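Local structure of extracellular solute-binding protein family 5 (Brucella melitensis, 4ONY) at residues R373-P378 / V541-A546; E385-G390 / L551-Y556; Q478-D483 / F514-V519. The protein probably binds peptides or related solutes in the periplasm and delivers them to an ABC transporter for import. All blocks are in the same frame, centred on the assembly; numbering follows the deposited sequence.

Contact 1 (R373-P378 / V541-A546); sequences RELLAP and VSAVRA
Leu375 and Leu376 of the short helix 370-376 meet Ala543 and Ala546 of the long helix 537-553, leucine against alanine at both points. The apolar contacts come first. CD1 of Leu375 lies 4.0 Å from CA of Ala543, so the methyl rests against the helix backbone as well as on the small side chain, whose CB is 4.2 Å from the same CD1. Leu376 makes the simpler meeting, methyl to methyl, with its CD1 4.0 Å from CB of Ala546. In both leucines CG is anti to the carbonyl carbon (chi1 -75° in Leu375), and CD1 then lies anti to CA (chi2 171° in Leu375, 164° in Leu376), which carries that branch across to the other helix. Alanine suits the receiving side because its single methyl lets a leucine branch approach the helix surface; the CA atoms of Leu376 and Ala546 are 7.3 Å apart. Helix 522-533 joins the same apolar cluster, with Met527 touching Leu376 and Ala546, Ala530 touching Leu375, and Leu531 touching Ala543.

The polar bonds lie beside the apolar contact. No hydrogen bond links residues 373-378 to 541-546, but Ser542 OG, on the turn that carries Ala543, bonds to Asp369 OD2 just ahead of helix 370-376 and to Ala538 O within its own helix. On the outer side of the short helix, Glu374 forms a salt bridge with Arg371.

With nothing directional between the leucines and alanines, the fit here depends on shape and on exclusion of water, while the serine–aspartate bond beside it can help fix how the short helix sits.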
ATOM      1  N   ARG A 373      -4.477 -10.718  24.856  1.00 15.31           N
ATOM      2  CA  ARG A 373      -5.105 -10.500  26.150  1.00 16.72           C
ATOM      3  C   ARG A 373      -4.090  -9.996  27.189  1.00 17.44           C
ATOM      4  O   ARG A 373      -4.405  -9.113  27.983  1.00 16.43           O
ATOM      5  CB  ARG A 373      -5.856 -11.751  26.619  1.00 17.95           C
ATOM      6  CG  ARG A 373      -7.138 -11.984  25.805  1.00 18.75           C
ATOM      7  CD  ARG A 373      -7.848 -13.279  26.178  1.00 20.61           C
ATOM      8  NE  ARG A 373      -8.902 -13.569  25.174  1.00 23.04           N
ATOM      9  CZ  ARG A 373     -10.141 -13.092  25.229  1.00 23.20           C
ATOM     10  NH1 ARG A 373     -10.530 -12.324  26.255  1.00 23.98           N
ATOM     11  NH2 ARG A 373     -10.987 -13.400  24.280  1.00 25.23           N
ATOM     12  N   GLU A 374      -2.872 -10.539  27.136  1.00 18.11           N
ATOM     13  CA  GLU A 374      -1.757 -10.045  27.970  1.00 19.18           C
ATOM     14  C   GLU A 374      -1.452  -8.584  27.664  1.00 18.52           C
ATOM     15  O   GLU A 374      -1.353  -7.772  28.569  1.00 18.96           O
ATOM     16  CB  GLU A 374      -0.543 -10.922  27.738  1.00 21.64           C
ATOM     17  CG  GLU A 374       0.678 -10.509  28.516  1.00 24.37           C
ATOM     18  CD  GLU A 374       1.892 -11.382  28.253  1.00 27.18           C
ATOM     19  OE1 GLU A 374       2.265 -11.714  27.100  1.00 28.62           O
ATOM     20  OE2 GLU A 374       2.528 -11.716  29.243  1.00 35.39           O
ATOM     21  N   LEU A 375      -1.380  -8.235  26.388  1.00 17.12           N
ATOM     22  CA  LEU A 375      -1.071  -6.880  25.967  1.00 16.71           C
ATOM     23  C   LEU A 375      -2.165  -5.873  26.384  1.00 16.20           C
ATOM     24  O   LEU A 375      -1.864  -4.753  26.720  1.00 14.94           O
ATOM     25  CB  LEU A 375      -0.916  -6.808  24.452  1.00 16.89           C
ATOM     26  CG  LEU A 375       0.382  -7.375  23.888  1.00 18.21           C
ATOM     27  CD1 LEU A 375       0.308  -7.447  22.357  1.00 18.07           C
ATOM     28  CD2 LEU A 375       1.597  -6.539  24.333  1.00 18.49           C
ATOM     29  N   LEU A 376      -3.422  -6.302  26.317  1.00 15.52           N
ATOM     30  CA  LEU A 376      -4.531  -5.441  26.513  1.00 15.69           C
ATOM     31  C   LEU A 376      -4.990  -5.369  27.986  1.00 15.81           C
ATOM     32  O   LEU A 376      -5.737  -4.488  28.340  1.00 16.27           O
ATOM     33  CB  LEU A 376      -5.684  -5.891  25.618  1.00 15.39           C
ATOM     34  CG  LEU A 376      -5.446  -5.659  24.124  1.00 15.41           C
ATOM     35  CD1 LEU A 376      -6.416  -6.447  23.275  1.00 15.62           C
ATOM     36  CD2 LEU A 376      -5.563  -4.180  23.795  1.00 15.53           C
ATOM     37  N   ALA A 377      -4.552  -6.273  28.838  1.00 16.15           N
ATOM     38  CA  ALA A 377      -5.009  -6.313  30.238  1.00 16.96           C
ATOM     39  C   ALA A 377      -4.791  -4.987  31.001  1.00 17.23           C
ATOM     40  O   ALA A 377      -5.605  -4.584  31.799  1.00 18.17           O
ATOM     41  CB  ALA A 377      -4.306  -7.453  30.967  1.00 17.51           C
ATOM     42  N   PRO A 378      -3.710  -4.260  30.722  1.00 17.41           N
ATOM     43  CA  PRO A 378      -3.558  -2.982  31.408  1.00 17.85           C
ATOM     44  C   PRO A 378      -4.513  -1.868  30.931  1.00 18.20           C
ATOM     45  O   PRO A 378      -4.490  -0.785  31.505  1.00 17.66           O
ATOM     46  CB  PRO A 378      -2.116  -2.566  31.048  1.00 18.23           C
ATOM     47  CG  PRO A 378      -1.424  -3.857  30.764  1.00 18.71           C
ATOM     48  CD  PRO A 378      -2.483  -4.632  30.015  1.00 17.94           C
ATOM     49  N   VAL A 541       1.787 -10.610  14.584  1.00 13.01           N
ATOM     50  CA  VAL A 541       0.409 -10.758  14.204  1.00 12.75           C
ATOM     51  C   VAL A 541      -0.510 -10.486  15.409  1.00 12.51           C
ATOM     52  O   VAL A 541      -1.546  -9.821  15.284  1.00 11.70           O
ATOM     53  CB  VAL A 541       0.121 -12.137  13.597  1.00 13.48           C
ATOM     54  CG1 VAL A 541      -1.390 -12.360  13.433  1.00 13.10           C
ATOM     55  CG2 VAL A 541       0.817 -12.300  12.239  1.00 13.64           C
ATOM     56  N   SER A 542      -0.125 -10.983  16.570  1.00 12.33           N
ATOM     57  CA  SER A 542      -0.926 -10.776  17.740  1.00 12.58           C
ATOM     58  C   SER A 542      -1.001  -9.284  18.075  1.00 12.85           C
ATOM     59  O   SER A 542      -2.074  -8.752  18.387  1.00 12.91           O
ATOM     60  CB  SER A 542      -0.346 -11.552  18.913  1.00 12.64           C
ATOM     61  OG  SER A 542      -0.550 -12.937  18.710  1.00 12.88           O
ATOM     62  N   ALA A 543       0.134  -8.604  18.001  1.00 13.07           N
ATOM     63  CA  ALA A 543       0.162  -7.181  18.380  1.00 13.18           C
ATOM     64  C   ALA A 543      -0.647  -6.330  17.421  1.00 12.60           C
ATOM     65  O   ALA A 543      -1.324  -5.384  17.828  1.00 12.20           O
ATOM     66  CB  ALA A 543       1.608  -6.679  18.472  1.00 13.46           C
ATOM     67  N   VAL A 544      -0.574  -6.647  16.127  1.00 12.21           N
ATOM     68  CA  VAL A 544      -1.324  -5.886  15.145  1.00 11.96           C
ATOM     69  C   VAL A 544      -2.827  -6.114  15.308  1.00 11.60           C
ATOM     70  O   VAL A 544      -3.625  -5.177  15.213  1.00 10.82           O
ATOM     71  CB  VAL A 544      -0.897  -6.188  13.705  1.00 12.02           C
ATOM     72  CG1 VAL A 544      -1.735  -5.374  12.727  1.00 12.10           C
ATOM     73  CG2 VAL A 544       0.586  -5.813  13.474  1.00 12.21           C
ATOM     74  N   ARG A 545      -3.208  -7.359  15.510  1.00 11.63           N
ATOM     75  CA  ARG A 545      -4.619  -7.640  15.765  1.00 11.72           C
ATOM     76  C   ARG A 545      -5.122  -6.837  16.996  1.00 11.56           C
ATOM     77  O   ARG A 545      -6.246  -6.311  16.985  1.00 11.26           O
ATOM     78  CB  ARG A 545      -4.837  -9.128  15.955  1.00 11.99           C
ATOM     79  CG  ARG A 545      -4.725  -9.913  14.640  1.00 12.33           C
ATOM     80  CD  ARG A 545      -5.023 -11.393  14.888  1.00 12.78           C
ATOM     81  NE  ARG A 545      -4.887 -12.181  13.673  1.00 12.49           N
ATOM     82  CZ  ARG A 545      -4.690 -13.483  13.649  1.00 13.10           C
ATOM     83  NH1 ARG A 545      -4.710 -14.212  14.745  1.00 13.03           N
ATOM     84  NH2 ARG A 545      -4.553 -14.078  12.492  1.00 13.60           N
ATOM     85  N   ALA A 546      -4.292  -6.745  18.031  1.00 11.40           N
ATOM     86  CA  ALA A 546      -4.684  -6.017  19.223  1.00 11.85           C
ATOM     87  C   ALA A 546      -4.869  -4.538  18.897  1.00 11.64           C
ATOM     88  O   ALA A 546      -5.847  -3.940  19.345  1.00 11.63           O
ATOM     89  CB  ALA A 546      -3.653  -6.209  20.337  1.00 12.42           C
TER

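Contact 2 (E385-G390 / L551-Y556); sequences EDVMNG and LISGDY
Val387, on the one-turn helix 385-389, packs against Ile552 and Ser553 in a small helix-to-helix contact where helix 537-553 ends, just before strand 557-562 of the mixed sheet that also holds strands 310-315 and 484-489. Ile552 comes first along the second segment. Its CG2 meets CG2 of Val387 at 3.8 Å, and the two side chains cross obliquely. The valine methyl is anti to its own carbonyl carbon (CG1 being anti to N, chi1 174°), the isoleucine methyl anti to its backbone N. Both residues branch at CB, so each can offer a methyl close to its own backbone, which suits a short span between helices.

Ser553 follows, and its CA is 6.9 Å from that of Val387. A small residue fits such a gap. Its OG lies against the valine side chain, 3.6 Å from CB and 3.7 Å from both CG1 and CG2 of Val387, but takes its hydrogen bonds from other residues: Arg549 O, one turn back in the same helix, and Arg384 N, just ahead of helix 385-389. This buried oxygen thus ties the two helices together while its flank serves as packing surface.

Beyond Ser553 the helix gives out. Gly554 N still bonds back to Leu551 O, and Asp555, with positive phi, turns the chain; its OD2 forms a salt bridge with Arg384. Tyr556 then leads into strand 557-562, with Gly554 O 3.8 Å above the plane of its ring, over the centre.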
ATOM      1  N   GLU A 385     -16.242  -5.860  24.400  1.00 17.50           N
ATOM      2  CA  GLU A 385     -16.380  -7.283  24.533  1.00 20.36           C
ATOM      3  C   GLU A 385     -16.613  -8.009  23.186  1.00 18.55           C
ATOM      4  O   GLU A 385     -15.996  -9.063  22.929  1.00 16.82           O
ATOM      5  CB  GLU A 385     -17.533  -7.638  25.509  1.00 23.88           C
ATOM      6  CG  GLU A 385     -17.744  -9.133  25.606  1.00 30.31           C
ATOM      7  CD  GLU A 385     -18.826  -9.557  26.601  1.00 37.56           C
ATOM      8  OE1 GLU A 385     -20.051  -9.354  26.339  1.00 40.93           O
ATOM      9  OE2 GLU A 385     -18.434 -10.160  27.611  1.00 45.96           O
ATOM     10  N   ASP A 386     -17.535  -7.509  22.364  1.00 17.72           N
ATOM     11  CA  ASP A 386     -17.796  -8.185  21.058  1.00 18.23           C
ATOM     12  C   ASP A 386     -16.561  -8.178  20.141  1.00 16.51           C
ATOM     13  O   ASP A 386     -16.271  -9.148  19.449  1.00 16.43           O
ATOM     14  CB  ASP A 386     -19.072  -7.669  20.326  1.00 18.68           C
ATOM     15  CG  ASP A 386     -19.068  -6.134  20.031  1.00 19.27           C
ATOM     16  OD1 ASP A 386     -18.111  -5.378  20.364  1.00 17.23           O
ATOM     17  OD2 ASP A 386     -20.088  -5.697  19.444  1.00 19.10           O
ATOM     18  N   VAL A 387     -15.794  -7.115  20.203  1.00 15.04           N
ATOM     19  CA  VAL A 387     -14.567  -7.032  19.386  1.00 14.72           C
ATOM     20  C   VAL A 387     -13.500  -7.986  19.947  1.00 14.76           C
ATOM     21  O   VAL A 387     -12.760  -8.596  19.181  1.00 14.60           O
ATOM     22  CB  VAL A 387     -14.046  -5.584  19.302  1.00 14.13           C
ATOM     23  CG1 VAL A 387     -12.710  -5.483  18.588  1.00 14.45           C
ATOM     24  CG2 VAL A 387     -15.054  -4.685  18.586  1.00 13.89           C
ATOM     25  N   MET A 388     -13.408  -8.082  21.260  1.00 14.88           N
ATOM     26  CA  MET A 388     -12.422  -8.929  21.902  1.00 15.94           C
ATOM     27  C   MET A 388     -12.709 -10.405  21.630  1.00 16.47           C
ATOM     28  O   MET A 388     -11.757 -11.185  21.421  1.00 15.45           O
ATOM     29  CB  MET A 388     -12.405  -8.684  23.402  1.00 17.75           C
ATOM     30  CG  MET A 388     -11.351  -9.456  24.196  1.00 18.58           C
ATOM     31  SD  MET A 388      -9.761  -8.648  24.032  1.00 18.72           S
ATOM     32  CE  MET A 388      -9.979  -7.371  25.281  1.00 20.01           C
ATOM     33  N   ASN A 389     -13.989 -10.787  21.602  1.00 16.44           N
ATOM     34  CA  ASN A 389     -14.372 -12.198  21.394  0.50 17.18           C
ATOM     35  C   ASN A 389     -14.553 -12.583  19.928  1.00 16.86           C
ATOM     36  O   ASN A 389     -14.797 -13.734  19.628  1.00 17.02           O
ATOM     37  CB  ASN A 389     -15.587 -12.654  22.260  0.50 17.94           C
ATOM     38  CG  ASN A 389     -16.913 -11.968  21.905  0.50 17.96           C
ATOM     39  OD1 ASN A 389     -17.125 -11.527  20.792  0.50 17.89           O
ATOM     40  ND2 ASN A 389     -17.836 -11.945  22.863  0.50 18.49           N
ATOM     41  N   GLY A 390     -14.390 -11.635  19.018  1.00 15.90           N
ATOM     42  CA  GLY A 390     -14.502 -11.935  17.585  1.00 15.70           C
ATOM     43  C   GLY A 390     -15.941 -12.151  17.095  1.00 15.95           C
ATOM     44  O   GLY A 390     -16.167 -12.857  16.092  1.00 15.51           O
ATOM     45  N   LEU A 551      -8.694   0.083  17.733  1.00 10.38           N
ATOM     46  CA  LEU A 551      -9.108   1.071  16.790  1.00 10.43           C
ATOM     47  C   LEU A 551     -10.582   0.907  16.391  1.00 10.22           C
ATOM     48  O   LEU A 551     -11.343   1.891  16.357  1.00 10.07           O
ATOM     49  CB  LEU A 551      -8.207   1.041  15.547  1.00 10.56           C
ATOM     50  CG  LEU A 551      -6.762   1.447  15.704  1.00 10.97           C
ATOM     51  CD1 LEU A 551      -5.984   1.203  14.408  1.00 11.69           C
ATOM     52  CD2 LEU A 551      -6.625   2.923  16.103  1.00 11.28           C
ATOM     53  N   ILE A 552     -10.985  -0.326  16.140  1.00 10.28           N
ATOM     54  CA  ILE A 552     -12.390  -0.640  15.884  1.00 10.52           C
ATOM     55  C   ILE A 552     -13.268  -0.217  17.078  1.00 11.06           C
ATOM     56  O   ILE A 552     -14.370   0.322  16.886  1.00 10.72           O
ATOM     57  CB  ILE A 552     -12.604  -2.131  15.628  1.00 10.79           C
ATOM     58  CG1 ILE A 552     -11.976  -2.537  14.289  1.00 11.09           C
ATOM     59  CG2 ILE A 552     -14.110  -2.475  15.618  1.00 11.00           C
ATOM     60  CD1 ILE A 552     -11.740  -4.042  14.159  1.00 11.37           C
ATOM     61  N   SER A 553     -12.772  -0.473  18.300  1.00 11.21           N
ATOM     62  CA  SER A 553     -13.523  -0.229  19.532  1.00 11.40           C
ATOM     63  C   SER A 553     -13.655   1.259  19.858  1.00 11.64           C
ATOM     64  O   SER A 553     -14.469   1.638  20.684  1.00 11.43           O
ATOM     65  CB  SER A 553     -12.901  -0.959  20.709  1.00 11.27           C
ATOM     66  OG  SER A 553     -12.964  -2.366  20.532  1.00 11.94           O
ATOM     67  N   GLY A 554     -12.873   2.096  19.191  1.00 12.12           N
ATOM     68  CA  GLY A 554     -12.987   3.524  19.323  1.00 12.98           C
ATOM     69  C   GLY A 554     -13.976   4.181  18.356  1.00 13.52           C
ATOM     70  O   GLY A 554     -14.244   5.369  18.490  1.00 14.34           O
ATOM     71  N   ASP A 555     -14.470   3.445  17.370  1.00 13.55           N
ATOM     72  CA  ASP A 555     -15.290   4.028  16.299  1.00 13.71           C
ATOM     73  C   ASP A 555     -14.723   5.387  15.808  1.00 13.37           C
ATOM     74  O   ASP A 555     -15.410   6.425  15.774  1.00 13.09           O
ATOM     75  CB  ASP A 555     -16.754   4.127  16.727  1.00 13.73           C
ATOM     76  CG  ASP A 555     -17.385   2.767  16.878  1.00 14.91           C
ATOM     77  OD1 ASP A 555     -17.846   2.203  15.843  1.00 13.83           O
ATOM     78  OD2 ASP A 555     -17.412   2.258  18.018  1.00 15.71           O
ATOM     79  N   TYR A 556     -13.456   5.349  15.388  1.00 12.42           N
ATOM     80  CA  TYR A 556     -12.825   6.515  14.809  1.00 12.16           C
ATOM     81  C   TYR A 556     -13.184   6.682  13.343  1.00 12.23           C
ATOM     82  O   TYR A 556     -13.269   7.801  12.874  1.00 12.25           O
ATOM     83  CB  TYR A 556     -11.313   6.420  14.990  1.00 11.83           C
ATOM     84  CG  TYR A 556     -10.885   6.339  16.451  1.00 11.69           C
ATOM     85  CD1 TYR A 556     -11.146   7.381  17.310  1.00 11.90           C
ATOM     86  CD2 TYR A 556     -10.242   5.247  16.947  1.00 11.60           C
ATOM     87  CE1 TYR A 556     -10.777   7.345  18.631  1.00 12.12           C
ATOM     88  CE2 TYR A 556      -9.835   5.198  18.258  1.00 11.80           C
ATOM     89  CZ  TYR A 556     -10.088   6.238  19.106  1.00 12.12           C
ATOM     90  OH  TYR A 556      -9.714   6.150  20.432  1.00 11.87           O
TER

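Contact 3 (Q478-D483 / F514-V519); sequences QTFDYD and FNFAGV
Tyr482 reaches across to the backbone of Phe516 and donates a hydrogen bond from its OH to Phe516 O, at 2.7 Å. This is the tight part of the contact. The bond meets the carbonyl in its plane, on a lone pair, with a C=O...donor angle of 112°, and the acceptor lies at the edge of the tyrosine ring. The same OH is 3.3 Å from CB of Phe516 and lies near the plane of the phenylalanine ring, at its edge. In Tyr482 a chi1 of 52° puts CG between the backbone N and the carbonyl carbon, and the ring runs from there toward Phe516. A tyrosine suits this place: its ring carries the hydroxyl across to the other loop, where it can donate to a backbone carbonyl.

The two segments are loops, one running from helix 470-478 to strand 484-489 and the other leading to helix 522-533. The first leaves its helix through a Schellman motif, with Phe480 at positive phi; the second folds into a type I beta turn from Asn515 to Gly518. Asn515 braces that turn with its amide, OD1 accepting from Val519 N and ND2 donating to Val519 O.

Packing is looser at Phe480. The Phe480 and Phe516 side chains cross at about a right angle, CE1 of Phe480 coming 4.2 Å from CD1 of Phe516 and 3.8 Å from Asn515 O. Arg318 makes a cation-pi contact with Phe480 and also bonds to Asn515 O. Toward solvent, Gln478, Thr479 and Phe514 are exposed, whereas Asp481 and Asp483, only partly so, both pair with Arg319.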
ATOM      1  N   GLN A 478      -4.996  20.093   6.991  1.00 21.36           N
ATOM      2  CA  GLN A 478      -3.797  20.477   7.702  1.00 22.41           C
ATOM      3  C   GLN A 478      -4.060  20.913   9.146  1.00 21.12           C
ATOM      4  O   GLN A 478      -3.247  20.626  10.034  1.00 19.79           O
ATOM      5  CB  GLN A 478      -3.100  21.601   6.898  1.00 25.33           C
ATOM      6  CG  GLN A 478      -1.918  22.231   7.592  1.00 26.53           C
ATOM      7  CD  GLN A 478      -0.637  21.469   7.373  1.00 28.75           C
ATOM      8  OE1 GLN A 478      -0.587  20.436   6.695  1.00 28.13           O
ATOM      9  NE2 GLN A 478       0.426  22.001   7.949  1.00 30.20           N
ATOM     10  N   THR A 479      -5.168  21.619   9.361  1.00 19.42           N
ATOM     11  CA  THR A 479      -5.518  22.202  10.648  1.00 18.74           C
ATOM     12  C   THR A 479      -6.626  21.392  11.326  1.00 17.31           C
ATOM     13  O   THR A 479      -7.125  21.803  12.342  1.00 17.94           O
ATOM     14  CB  THR A 479      -6.061  23.656  10.476  1.00 19.83           C
ATOM     15  OG1 THR A 479      -7.166  23.637   9.593  1.00 20.25           O
ATOM     16  CG2 THR A 479      -4.969  24.617   9.858  1.00 21.40           C
ATOM     17  N   PHE A 480      -7.029  20.278  10.733  1.00 16.17           N
ATOM     18  CA  PHE A 480      -8.114  19.450  11.253  1.00 15.98           C
ATOM     19  C   PHE A 480      -9.416  20.259  11.350  1.00 15.94           C
ATOM     20  O   PHE A 480     -10.183  20.071  12.282  1.00 15.53           O
ATOM     21  CB  PHE A 480      -7.709  18.836  12.593  1.00 16.15           C
ATOM     22  CG  PHE A 480      -6.386  18.108  12.524  1.00 16.58           C
ATOM     23  CD1 PHE A 480      -6.208  17.055  11.640  1.00 16.07           C
ATOM     24  CD2 PHE A 480      -5.295  18.513  13.306  1.00 17.37           C
ATOM     25  CE1 PHE A 480      -4.979  16.412  11.524  1.00 16.07           C
ATOM     26  CE2 PHE A 480      -4.062  17.855  13.221  1.00 16.73           C
ATOM     27  CZ  PHE A 480      -3.902  16.810  12.320  1.00 16.27           C
ATOM     28  N   ASP A 481      -9.662  21.121  10.342  1.00 15.55           N
ATOM     29  CA  ASP A 481     -10.845  22.000  10.332  1.00 15.50           C
ATOM     30  C   ASP A 481     -12.072  21.332   9.634  1.00 14.98           C
ATOM     31  O   ASP A 481     -12.375  21.646   8.497  1.00 15.10           O
ATOM     32  CB  ASP A 481     -10.506  23.352   9.712  1.00 16.18           C
ATOM     33  CG  ASP A 481     -11.677  24.295   9.739  1.00 16.51           C
ATOM     34  OD1 ASP A 481     -12.680  24.008  10.446  1.00 16.36           O
ATOM     35  OD2 ASP A 481     -11.587  25.306   9.049  1.00 16.93           O
ATOM     36  N   TYR A 482     -12.673  20.342  10.292  1.00 14.05           N
ATOM     37  CA  TYR A 482     -13.815  19.604   9.767  1.00 14.13           C
ATOM     38  C   TYR A 482     -14.483  18.805  10.918  1.00 13.35           C
ATOM     39  O   TYR A 482     -13.843  18.531  11.939  1.00 12.88           O
ATOM     40  CB  TYR A 482     -13.396  18.641   8.634  1.00 14.31           C
ATOM     41  CG  TYR A 482     -12.243  17.742   9.035  1.00 14.42           C
ATOM     42  CD1 TYR A 482     -12.458  16.573   9.750  1.00 14.23           C
ATOM     43  CD2 TYR A 482     -10.931  18.084   8.709  1.00 14.51           C
ATOM     44  CE1 TYR A 482     -11.397  15.764  10.143  1.00 14.47           C
ATOM     45  CE2 TYR A 482      -9.874  17.290   9.101  1.00 14.41           C
ATOM     46  CZ  TYR A 482     -10.114  16.126   9.824  1.00 13.93           C
ATOM     47  OH  TYR A 482      -9.052  15.379  10.230  1.00 13.69           O
ATOM     48  N   ASP A 483     -15.746  18.440  10.723  1.00 12.83           N
ATOM     49  CA  ASP A 483     -16.453  17.520  11.591  1.00 12.54           C
ATOM     50  C   ASP A 483     -16.162  16.096  11.123  1.00 12.86           C
ATOM     51  O   ASP A 483     -15.708  15.253  11.902  1.00 12.47           O
ATOM     52  CB  ASP A 483     -17.973  17.769  11.554  1.00 12.52           C
ATOM     53  CG  ASP A 483     -18.365  19.105  12.147  1.00 12.77           C
ATOM     54  OD1 ASP A 483     -17.614  19.610  13.019  1.00 12.27           O
ATOM     55  OD2 ASP A 483     -19.410  19.645  11.736  1.00 12.60           O
ATOM     56  N   PHE A 514      -1.179  12.756   9.966  1.00 18.88           N
ATOM     57  CA  PHE A 514      -2.213  11.936   9.306  1.00 18.76           C
ATOM     58  C   PHE A 514      -3.226  11.387  10.318  1.00 16.08           C
ATOM     59  O   PHE A 514      -4.000  10.445  10.012  1.00 15.12           O
ATOM     60  CB  PHE A 514      -1.547  10.798   8.509  1.00 21.18           C
ATOM     61  CG  PHE A 514      -0.626  11.309   7.425  1.00 26.28           C
ATOM     62  CD1 PHE A 514      -1.152  11.754   6.208  1.00 31.46           C
ATOM     63  CD2 PHE A 514       0.735  11.415   7.636  1.00 29.73           C
ATOM     64  CE1 PHE A 514      -0.330  12.285   5.216  1.00 34.34           C
ATOM     65  CE2 PHE A 514       1.574  11.948   6.652  1.00 32.57           C
ATOM     66  CZ  PHE A 514       1.039  12.392   5.449  1.00 33.90           C
ATOM     67  N   ASN A 515      -3.225  11.941  11.527  1.00 14.74           N
ATOM     68  CA  ASN A 515      -4.165  11.453  12.569  1.00 13.97           C
ATOM     69  C   ASN A 515      -5.476  12.221  12.426  1.00 13.94           C
ATOM     70  O   ASN A 515      -5.792  13.107  13.235  1.00 13.97           O
ATOM     71  CB  ASN A 515      -3.539  11.680  13.941  1.00 13.81           C
ATOM     72  CG  ASN A 515      -4.306  10.999  15.082  1.00 13.12           C
ATOM     73  OD1 ASN A 515      -5.462  10.572  14.951  1.00 11.79           O
ATOM     74  ND2 ASN A 515      -3.626  10.857  16.184  1.00 13.19           N
ATOM     75  N   PHE A 516      -6.223  11.905  11.391  1.00 13.95           N
ATOM     76  CA  PHE A 516      -7.421  12.695  11.064  1.00 14.57           C
ATOM     77  C   PHE A 516      -8.526  12.581  12.080  1.00 13.90           C
ATOM     78  O   PHE A 516      -9.285  13.511  12.230  1.00 14.44           O
ATOM     79  CB  PHE A 516      -7.891  12.342   9.656  1.00 15.31           C
ATOM     80  CG  PHE A 516      -6.821  12.591   8.611  1.00 16.69           C
ATOM     81  CD1 PHE A 516      -6.239  13.863   8.461  1.00 17.81           C
ATOM     82  CD2 PHE A 516      -6.389  11.594   7.806  1.00 17.94           C
ATOM     83  CE1 PHE A 516      -5.246  14.101   7.522  1.00 18.10           C
ATOM     84  CE2 PHE A 516      -5.392  11.831   6.860  1.00 18.14           C
ATOM     85  CZ  PHE A 516      -4.852  13.069   6.709  1.00 18.12           C
ATOM     86  N   ALA A 517      -8.647  11.443  12.769  1.00 13.36           N
ATOM     87  CA  ALA A 517      -9.664  11.302  13.818  1.00 12.67           C
ATOM     88  C   ALA A 517      -9.259  11.913  15.155  1.00 12.95           C
ATOM     89  O   ALA A 517     -10.132  12.087  16.040  1.00 13.06           O
ATOM     90  CB  ALA A 517     -10.021   9.850  14.039  1.00 13.01           C
ATOM     91  N   GLY A 518      -7.983  12.285  15.309  1.00 12.53           N
ATOM     92  CA  GLY A 518      -7.496  12.814  16.569  1.00 13.10           C
ATOM     93  C   GLY A 518      -7.409  11.750  17.662  1.00 12.95           C
ATOM     94  O   GLY A 518      -7.766  11.999  18.805  1.00 12.54           O
ATOM     95  N   VAL A 519      -6.954  10.545  17.299  1.00 12.66           N
ATOM     96  CA  VAL A 519      -6.782   9.475  18.289  1.00 12.85           C
ATOM     97  C   VAL A 519      -5.653   9.837  19.256  1.00 13.20           C
ATOM     98  O   VAL A 519      -4.580  10.291  18.806  1.00 13.24           O
ATOM     99  CB  VAL A 519      -6.478   8.150  17.583  1.00 12.61           C
ATOM    100  CG1 VAL A 519      -6.311   7.020  18.589  1.00 12.42           C
ATOM    101  CG2 VAL A 519      -7.601   7.822  16.622  1.00 12.55           C
TER

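How the contacts relate
All three contacts are buried at their touching points, though each has exposed residues on its flanks. Contacts 1 and 2 share helix 537-553 and set two successive short helices against it; their centres are 12 Å apart, and Met388 of contact 2 packs on Arg373 and Leu376 of contact 1. Contact 3 joins loops beside the mixed sheet that includes strands 310-315 and 484-489, its centre about 26 Å from that of contact 1. It meets contact 2 where Tyr556 packs on Ala517 and Val519. Contact 1 is wholly apolar, contact 2 adds a serine hydroxyl packed on valine, and neither has a hydrogen bond between its segments; the loops use aromatic rings and a tyrosine-to-backbone bond.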